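Local atomic coordinates of ESX secretion system protein EccC (Thermomonospora curvata, PDB entry 4NH0), a protein that serves as an ATPase of the type VII (ESX) secretion system, which exports proteins such as EsxA and EsxB, and might be its translocase subunit. Residues A[258-270]-A[573-587]. Numbering follows the deposited sequence.
Sequences DNPYNLDPAVLWR and ESLFDVVVRQLAGHG
Gln582, near the C-terminal end of helix 575-583, meets the type I turn Asn259-Asn262 and Leu263 just beyond it with both arms of its carboxamide, a worked example of how one primary amide can pair with a non-helical backbone. Its OE1 accepts from Leu263 N at 2.9 Å, the donor lying in the carbonyl plane, and the bond is fairly straight (160°). Its NE2 gives a hydrogen to Pro260 O at 3.0 Å; that oxygen is met on a lone pair, but the bond is more bent (143°), and Pro260 O lies somewhat out of the plane of the Gln582 amide. With CG anti to its own carbonyl carbon (chi1 -52°) and the chain extended beyond it, the amide is carried out from the helix to the turn. An alanine here would probably leave Leu263 N and Pro260 O without these partners and open a gap beside the Leu263 side chain.

Side-chain packing flanks this polar centre. On one side, Tyr261 slants across Val578, CD1 to CG1 3.8 Å, while the carboxylate oxygen OE2 of Glu573 lies in plane at the ring edge. On the other, Leu263 and Leu583 cross at about a right angle, CD1 to CD2 3.7 Å. The second methyl of Leu583, CD1, is shared between Pro265 CG and Trp269 CZ2, the latter at 3.5 Å. Farther along, Pro265 CG sits over the centre of the His586 ring in a CH-pi contact, 4.2 Å from the centroid.

Trp269 NE1 is hydrogen-bonded to Ala329 O, at the end of helix 317-329, and its ring meets His358 nearly perpendicularly. Val579 and Phe576 pack on Leu326 of that helix, whose first residues belong to the predicted Walker A motif (P-loop) of the first FtsK domain, while Pro260 and Leu575 touch Thr252 of helix 251-254; helix 575-583, distant in sequence, is thus docked on the first FtsK domain.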
ATOM      1  N   ASP A 258      -5.119  -8.267  61.160  1.00104.44           N
ATOM      2  CA  ASP A 258      -6.316  -8.052  61.961  1.00107.32           C
ATOM      3  C   ASP A 258      -7.392  -7.313  61.176  1.00104.72           C
ATOM      4  O   ASP A 258      -8.527  -7.777  61.075  1.00101.88           O
ATOM      5  CB  ASP A 258      -5.976  -7.275  63.234  1.00103.64           C
ATOM      6  CG  ASP A 258      -5.069  -8.051  64.166  1.00100.64           C
ATOM      7  OD1 ASP A 258      -5.196  -9.292  64.226  1.00101.80           O
ATOM      8  OD2 ASP A 258      -4.227  -7.421  64.839  1.00 91.58           O
ATOM      9  N   ASN A 259      -7.030  -6.162  60.619  1.00111.98           N
ATOM     10  CA  ASN A 259      -7.983  -5.335  59.888  1.00117.86           C
ATOM     11  C   ASN A 259      -7.694  -5.312  58.390  1.00106.99           C
ATOM     12  O   ASN A 259      -6.775  -4.629  57.941  1.00104.38           O
ATOM     13  CB  ASN A 259      -7.982  -3.911  60.444  1.00125.38           C
ATOM     14  CG  ASN A 259      -9.135  -3.080  59.919  1.00136.79           C
ATOM     15  OD1 ASN A 259     -10.069  -3.604  59.312  1.00136.42           O
ATOM     16  ND2 ASN A 259      -9.079  -1.774  60.157  1.00134.64           N
ATOM     17  N   PRO A 260      -8.485  -6.067  57.614  1.00 95.48           N
ATOM     18  CA  PRO A 260      -8.336  -6.161  56.159  1.00 90.77           C
ATOM     19  C   PRO A 260      -8.696  -4.864  55.443  1.00101.00           C
ATOM     20  O   PRO A 260      -8.130  -4.565  54.394  1.00 91.73           O
ATOM     21  CB  PRO A 260      -9.319  -7.275  55.775  1.00 90.02           C
ATOM     22  CG  PRO A 260      -9.605  -8.007  57.047  1.00 97.58           C
ATOM     23  CD  PRO A 260      -9.534  -6.968  58.114  1.00104.27           C
ATOM     24  N   TYR A 261      -9.629  -4.103  56.008  1.00108.67           N
ATOM     25  CA  TYR A 261     -10.111  -2.886  55.366  1.00 99.58           C
ATOM     26  C   TYR A 261      -9.166  -1.705  55.568  1.00104.90           C
ATOM     27  O   TYR A 261      -9.428  -0.603  55.086  1.00120.44           O
ATOM     28  CB  TYR A 261     -11.506  -2.531  55.883  1.00 99.50           C
ATOM     29  CG  TYR A 261     -12.579  -3.505  55.450  1.00 96.94           C
ATOM     30  CD1 TYR A 261     -13.261  -3.329  54.254  1.00103.85           C
ATOM     31  CD2 TYR A 261     -12.908  -4.600  56.236  1.00100.92           C
ATOM     32  CE1 TYR A 261     -14.241  -4.216  53.852  1.00105.80           C
ATOM     33  CE2 TYR A 261     -13.887  -5.493  55.844  1.00107.90           C
ATOM     34  CZ  TYR A 261     -14.550  -5.296  54.651  1.00101.86           C
ATOM     35  OH  TYR A 261     -15.525  -6.183  54.255  1.00107.72           O
ATOM     36  N   ASN A 262      -8.069  -1.936  56.280  1.00 99.48           N
ATOM     37  CA  ASN A 262      -7.066  -0.901  56.484  1.00100.22           C
ATOM     38  C   ASN A 262      -5.660  -1.444  56.259  1.00100.16           C
ATOM     39  O   ASN A 262      -4.872  -1.568  57.197  1.00 98.61           O
ATOM     40  CB  ASN A 262      -7.184  -0.306  57.888  1.00109.04           C
ATOM     41  CG  ASN A 262      -6.311   0.920  58.077  1.00117.19           C
ATOM     42  OD1 ASN A 262      -5.901   1.561  57.109  1.00118.14           O
ATOM     43  ND2 ASN A 262      -6.021   1.252  59.330  1.00123.24           N
ATOM     44  N   LEU A 263      -5.353  -1.773  55.010  1.00103.01           N
ATOM     45  CA  LEU A 263      -4.041  -2.300  54.664  1.00 85.56           C
ATOM     46  C   LEU A 263      -3.049  -1.175  54.409  1.00 86.41           C
ATOM     47  O   LEU A 263      -3.368  -0.190  53.746  1.00 95.81           O
ATOM     48  CB  LEU A 263      -4.128  -3.204  53.432  1.00 80.19           C
ATOM     49  CG  LEU A 263      -5.040  -4.427  53.540  1.00 76.10           C
ATOM     50  CD1 LEU A 263      -4.906  -5.305  52.307  1.00 74.43           C
ATOM     51  CD2 LEU A 263      -4.737  -5.219  54.801  1.00 80.00           C
ATOM     52  N   ASP A 264      -1.845  -1.328  54.945  1.00 92.86           N
ATOM     53  CA  ASP A 264      -0.774  -0.374  54.705  1.00 85.11           C
ATOM     54  C   ASP A 264       0.321  -1.045  53.887  1.00 89.13           C
ATOM     55  O   ASP A 264       1.083  -1.855  54.411  1.00 99.41           O
ATOM     56  CB  ASP A 264      -0.216   0.160  56.027  1.00 91.50           C
ATOM     57  CG  ASP A 264       0.706   1.353  55.839  1.00 92.56           C
ATOM     58  OD1 ASP A 264       1.094   1.644  54.689  1.00 95.90           O
ATOM     59  OD2 ASP A 264       1.045   2.001  56.851  1.00 94.40           O
ATOM     60  N   PRO A 265       0.395  -0.712  52.590  1.00 88.89           N
ATOM     61  CA  PRO A 265       1.385  -1.270  51.663  1.00 93.90           C
ATOM     62  C   PRO A 265       2.817  -1.091  52.157  1.00 93.95           C
ATOM     63  O   PRO A 265       3.695  -1.878  51.804  1.00102.65           O
ATOM     64  CB  PRO A 265       1.150  -0.470  50.379  1.00 81.88           C
ATOM     65  CG  PRO A 265      -0.274  -0.051  50.461  1.00 95.09           C
ATOM     66  CD  PRO A 265      -0.529   0.214  51.914  1.00 90.13           C
ATOM     67  N   ALA A 266       3.042  -0.066  52.969  1.00 88.56           N
ATOM     68  CA  ALA A 266       4.361   0.199  53.525  1.00 88.32           C
ATOM     69  C   ALA A 266       4.763  -0.870  54.537  1.00 98.37           C
ATOM     70  O   ALA A 266       5.934  -1.234  54.629  1.00106.14           O
ATOM     71  CB  ALA A 266       4.394   1.575  54.168  1.00110.87           C
ATOM     72  N   VAL A 267       3.792  -1.372  55.295  1.00102.79           N
ATOM     73  CA  VAL A 267       4.078  -2.363  56.328  1.00103.25           C
ATOM     74  C   VAL A 267       3.757  -3.778  55.856  1.00 95.70           C
ATOM     75  O   VAL A 267       3.832  -4.732  56.630  1.00118.71           O
ATOM     76  CB  VAL A 267       3.298  -2.073  57.627  1.00105.40           C
ATOM     77  CG1 VAL A 267       3.487  -0.624  58.045  1.00112.25           C
ATOM     78  CG2 VAL A 267       1.824  -2.396  57.456  1.00104.34           C
ATOM     79  N   LEU A 268       3.402  -3.910  54.583  1.00 94.39           N
ATOM     80  CA  LEU A 268       3.175  -5.223  53.991  1.00 84.85           C
ATOM     81  C   LEU A 268       4.370  -5.637  53.145  1.00 82.89           C
ATOM     82  O   LEU A 268       4.749  -6.807  53.112  1.00 82.69           O
ATOM     83  CB  LEU A 268       1.902  -5.227  53.144  1.00 79.45           C
ATOM     84  CG  LEU A 268       0.581  -5.125  53.906  1.00 79.85           C
ATOM     85  CD1 LEU A 268      -0.600  -5.186  52.950  1.00 72.88           C
ATOM     86  CD2 LEU A 268       0.487  -6.224  54.950  1.00 88.19           C
ATOM     87  N   TRP A 269       4.967  -4.662  52.469  1.00 77.33           N
ATOM     88  CA  TRP A 269       6.085  -4.918  51.571  1.00 87.28           C
ATOM     89  C   TRP A 269       7.418  -4.638  52.250  1.00 92.85           C
ATOM     90  O   TRP A 269       8.398  -4.287  51.593  1.00 79.92           O
ATOM     91  CB  TRP A 269       5.955  -4.069  50.309  1.00 86.27           C
ATOM     92  CG  TRP A 269       4.677  -4.294  49.567  1.00 82.88           C
ATOM     93  CD1 TRP A 269       3.829  -5.354  49.696  1.00 89.20           C
ATOM     94  CD2 TRP A 269       4.094  -3.431  48.584  1.00 82.70           C
ATOM     95  NE1 TRP A 269       2.758  -5.208  48.850  1.00 80.71           N
ATOM     96  CE2 TRP A 269       2.896  -4.035  48.157  1.00 82.19           C
ATOM     97  CE3 TRP A 269       4.470  -2.208  48.023  1.00 89.58           C
ATOM     98  CZ2 TRP A 269       2.073  -3.458  47.195  1.00 77.97           C
ATOM     99  CZ3 TRP A 269       3.651  -1.637  47.069  1.00 91.95           C
ATOM    100  CH2 TRP A 269       2.467  -2.261  46.665  1.00 82.74           C
ATOM    101  N   ARG A 270       7.450  -4.792  53.569  1.00100.65           N
ATOM    102  CA  ARG A 270       8.670  -4.574  54.336  1.00 91.66           C
ATOM    103  C   ARG A 270       9.725  -5.608  53.961  1.00 99.36           C
ATOM    104  O   ARG A 270       9.387  -6.717  53.544  1.00115.09           O
ATOM    105  CB  ARG A 270       8.380  -4.632  55.838  1.00 96.29           C
ATOM    106  CG  ARG A 270       7.114  -5.382  56.211  1.00103.64           C
ATOM    107  CD  ARG A 270       6.853  -5.285  57.706  1.00124.61           C
ATOM    108  NE  ARG A 270       5.864  -6.256  58.167  1.00140.70           N
ATOM    109  CZ  ARG A 270       5.556  -6.458  59.444  1.00141.05           C
ATOM    110  NH1 ARG A 270       6.163  -5.757  60.393  1.00141.18           N
ATOM    111  NH2 ARG A 270       4.644  -7.361  59.777  1.00140.63           N
ATOM    112  N   GLU A 573     -19.145  -8.335  49.246  1.00149.54           N
ATOM    113  CA  GLU A 573     -17.970  -8.227  48.390  1.00131.61           C
ATOM    114  C   GLU A 573     -16.879  -9.184  48.857  1.00128.90           C
ATOM    115  O   GLU A 573     -16.689  -9.387  50.056  1.00128.43           O
ATOM    116  CB  GLU A 573     -17.446  -6.788  48.358  1.00126.50           C
ATOM    117  CG  GLU A 573     -17.007  -6.241  49.706  1.00124.24           C
ATOM    118  CD  GLU A 573     -16.306  -4.902  49.587  1.00118.99           C
ATOM    119  OE1 GLU A 573     -16.033  -4.472  48.446  1.00113.95           O
ATOM    120  OE2 GLU A 573     -16.024  -4.280  50.633  1.00112.17           O
ATOM    121  N   SER A 574     -16.169  -9.777  47.903  1.00136.34           N
ATOM    122  CA  SER A 574     -15.143 -10.766  48.214  1.00119.93           C
ATOM    123  C   SER A 574     -13.916 -10.126  48.849  1.00112.74           C
ATOM    124  O   SER A 574     -13.657  -8.938  48.662  1.00107.44           O
ATOM    125  CB  SER A 574     -14.737 -11.528  46.951  1.00114.09           C
ATOM    126  OG  SER A 574     -14.141 -10.661  46.001  1.00110.08           O
ATOM    127  N   LEU A 575     -13.164 -10.925  49.602  1.00106.57           N
ATOM    128  CA  LEU A 575     -11.932 -10.462  50.229  1.00101.70           C
ATOM    129  C   LEU A 575     -10.914 -10.080  49.165  1.00 97.97           C
ATOM    130  O   LEU A 575     -10.090  -9.191  49.373  1.00 98.67           O
ATOM    131  CB  LEU A 575     -11.363 -11.540  51.156  1.00 94.81           C
ATOM    132  CG  LEU A 575     -10.126 -11.211  51.994  1.00 77.44           C
ATOM    133  CD1 LEU A 575     -10.237 -11.866  53.358  1.00 94.94           C
ATOM    134  CD2 LEU A 575      -8.854 -11.668  51.298  1.00 74.43           C
ATOM    135  N   PHE A 576     -10.980 -10.763  48.028  1.00102.19           N
ATOM    136  CA  PHE A 576     -10.100 -10.484  46.901  1.00 90.19           C
ATOM    137  C   PHE A 576     -10.233  -9.034  46.453  1.00 93.86           C
ATOM    138  O   PHE A 576      -9.242  -8.312  46.358  1.00 95.28           O
ATOM    139  CB  PHE A 576     -10.413 -11.426  45.737  1.00 92.42           C
ATOM    140  CG  PHE A 576      -9.482 -11.279  44.567  1.00 90.10           C
ATOM    141  CD1 PHE A 576      -9.774 -10.403  43.534  1.00 91.75           C
ATOM    142  CD2 PHE A 576      -8.318 -12.024  44.498  1.00 88.93           C
ATOM    143  CE1 PHE A 576      -8.919 -10.271  42.458  1.00 87.71           C
ATOM    144  CE2 PHE A 576      -7.460 -11.897  43.423  1.00 86.30           C
ATOM    145  CZ  PHE A 576      -7.761 -11.019  42.403  1.00 85.62           C
ATOM    146  N   ASP A 577     -11.466  -8.619  46.184  1.00102.67           N
ATOM    147  CA  ASP A 577     -11.745  -7.267  45.717  1.00104.42           C
ATOM    148  C   ASP A 577     -11.300  -6.217  46.727  1.00 97.48           C
ATOM    149  O   ASP A 577     -10.749  -5.183  46.353  1.00 97.04           O
ATOM    150  CB  ASP A 577     -13.236  -7.104  45.419  1.00106.60           C
ATOM    151  CG  ASP A 577     -13.708  -8.004  44.295  1.00117.61           C
ATOM    152  OD1 ASP A 577     -12.918  -8.255  43.362  1.00113.28           O
ATOM    153  OD2 ASP A 577     -14.869  -8.460  44.347  1.00134.99           O
ATOM    154  N   VAL A 578     -11.539  -6.489  48.006  1.00 90.55           N
ATOM    155  CA  VAL A 578     -11.179  -5.562  49.073  1.00 95.54           C
ATOM    156  C   VAL A 578      -9.672  -5.331  49.125  1.00 91.76           C
ATOM    157  O   VAL A 578      -9.212  -4.201  49.282  1.00 97.66           O
ATOM    158  CB  VAL A 578     -11.663  -6.070  50.445  1.00 96.50           C
ATOM    159  CG1 VAL A 578     -11.228  -5.121  51.550  1.00 94.05           C
ATOM    160  CG2 VAL A 578     -13.173  -6.235  50.445  1.00108.00           C
ATOM    161  N   VAL A 579      -8.908  -6.409  48.983  1.00 89.65           N
ATOM    162  CA  VAL A 579      -7.454  -6.323  49.019  1.00 83.83           C
ATOM    163  C   VAL A 579      -6.903  -5.560  47.818  1.00 87.41           C
ATOM    164  O   VAL A 579      -6.215  -4.554  47.979  1.00 89.68           O
ATOM    165  CB  VAL A 579      -6.809  -7.720  49.065  1.00 84.98           C
ATOM    166  CG1 VAL A 579      -5.306  -7.616  48.887  1.00 81.67           C
ATOM    167  CG2 VAL A 579      -7.145  -8.416  50.373  1.00 78.65           C
ATOM    168  N   VAL A 580      -7.216  -6.043  46.618  1.00 88.16           N
ATOM    169  CA  VAL A 580      -6.712  -5.452  45.380  1.00 84.64           C
ATOM    170  C   VAL A 580      -7.047  -3.966  45.277  1.00 94.24           C
ATOM    171  O   VAL A 580      -6.233  -3.169  44.809  1.00 94.79           O
ATOM    172  CB  VAL A 580      -7.276  -6.186  44.146  1.00 74.53           C
ATOM    173  CG1 VAL A 580      -6.768  -5.552  42.861  1.00 82.79           C
ATOM    174  CG2 VAL A 580      -6.907  -7.658  44.192  1.00 76.16           C
ATOM    175  N   ARG A 581      -8.240  -3.601  45.735  1.00 90.34           N
ATOM    176  CA  ARG A 581      -8.699  -2.215  45.705  1.00 94.87           C
ATOM    177  C   ARG A 581      -7.743  -1.272  46.431  1.00 98.44           C
ATOM    178  O   ARG A 581      -7.559  -0.125  46.023  1.00 99.18           O
ATOM    179  CB  ARG A 581     -10.095  -2.115  46.322  1.00 94.55           C
ATOM    180  CG  ARG A 581     -10.675  -0.714  46.372  1.00101.40           C
ATOM    181  CD  ARG A 581     -12.041  -0.726  47.034  1.00113.82           C
ATOM    182  NE  ARG A 581     -11.975  -1.241  48.399  1.00110.08           N
ATOM    183  CZ  ARG A 581     -13.033  -1.606  49.114  1.00110.43           C
ATOM    184  NH1 ARG A 581     -14.250  -1.519  48.593  1.00112.10           N
ATOM    185  NH2 ARG A 581     -12.876  -2.063  50.349  1.00105.62           N
ATOM    186  N   GLN A 582      -7.128  -1.765  47.501  1.00 93.15           N
ATOM    187  CA  GLN A 582      -6.242  -0.944  48.317  1.00 92.81           C
ATOM    188  C   GLN A 582      -4.802  -0.970  47.813  1.00 88.54           C
ATOM    189  O   GLN A 582      -4.075   0.012  47.944  1.00 87.57           O
ATOM    190  CB  GLN A 582      -6.291  -1.404  49.774  1.00 82.77           C
ATOM    191  CG  GLN A 582      -7.694  -1.507  50.341  1.00 93.20           C
ATOM    192  CD  GLN A 582      -7.706  -1.943  51.791  1.00 96.19           C
ATOM    193  OE1 GLN A 582      -6.816  -1.591  52.565  1.00 91.94           O
ATOM    194  NE2 GLN A 582      -8.715  -2.718  52.168  1.00 97.22           N
ATOM    195  N   LEU A 583      -4.395  -2.096  47.237  1.00 87.79           N
ATOM    196  CA  LEU A 583      -3.021  -2.256  46.774  1.00 93.55           C
ATOM    197  C   LEU A 583      -2.804  -1.660  45.388  1.00100.50           C
ATOM    198  O   LEU A 583      -1.682  -1.311  45.025  1.00 99.46           O
ATOM    199  CB  LEU A 583      -2.626  -3.735  46.769  1.00 79.53           C
ATOM    200  CG  LEU A 583      -2.119  -4.325  48.089  1.00 63.35           C
ATOM    201  CD1 LEU A 583      -1.070  -3.419  48.707  1.00 82.82           C
ATOM    202  CD2 LEU A 583      -3.252  -4.572  49.067  1.00 71.69           C
ATOM    203  N   ALA A 584      -3.881  -1.543  44.617  1.00 93.04           N
ATOM    204  CA  ALA A 584      -3.796  -0.995  43.268  1.00 96.18           C
ATOM    205  C   ALA A 584      -3.372   0.469  43.291  1.00 99.81           C
ATOM    206  O   ALA A 584      -3.919   1.271  44.047  1.00104.31           O
ATOM    207  CB  ALA A 584      -5.126  -1.147  42.551  1.00 94.32           C
ATOM    208  N   GLY A 585      -2.391   0.810  42.462  1.00 89.57           N
ATOM    209  CA  GLY A 585      -1.933   2.182  42.351  1.00 95.64           C
ATOM    210  C   GLY A 585      -0.680   2.476  43.151  1.00 91.45           C
ATOM    211  O   GLY A 585      -0.126   3.572  43.067  1.00107.61           O
ATOM    212  N   HIS A 586      -0.230   1.500  43.930  1.00 89.72           N
ATOM    213  CA  HIS A 586       0.969   1.667  44.743  1.00 92.96           C
ATOM    214  C   HIS A 586       2.140   0.869  44.182  1.00 90.08           C
ATOM    215  O   HIS A 586       1.997  -0.307  43.853  1.00 88.20           O
ATOM    216  CB  HIS A 586       0.701   1.250  46.189  1.00 87.24           C
ATOM    217  CG  HIS A 586      -0.344   2.073  46.873  1.00 92.97           C
ATOM    218  ND1 HIS A 586      -0.039   3.173  47.646  1.00 98.55           N
ATOM    219  CD2 HIS A 586      -1.693   1.955  46.905  1.00 90.75           C
ATOM    220  CE1 HIS A 586      -1.153   3.697  48.123  1.00102.14           C
ATOM    221  NE2 HIS A 586      -2.171   2.977  47.688  1.00 88.54           N
ATOM    222  N   GLY A 587       3.295   1.514  44.078  1.00 87.42           N
ATOM    223  CA  GLY A 587       4.496   0.849  43.609  1.00 74.24           C
ATOM    224  C   GLY A 587       4.811   1.134  42.154  1.00 76.89           C
ATOM    225  O   GLY A 587       3.938   1.562  41.400  1.00 80.25           O
TER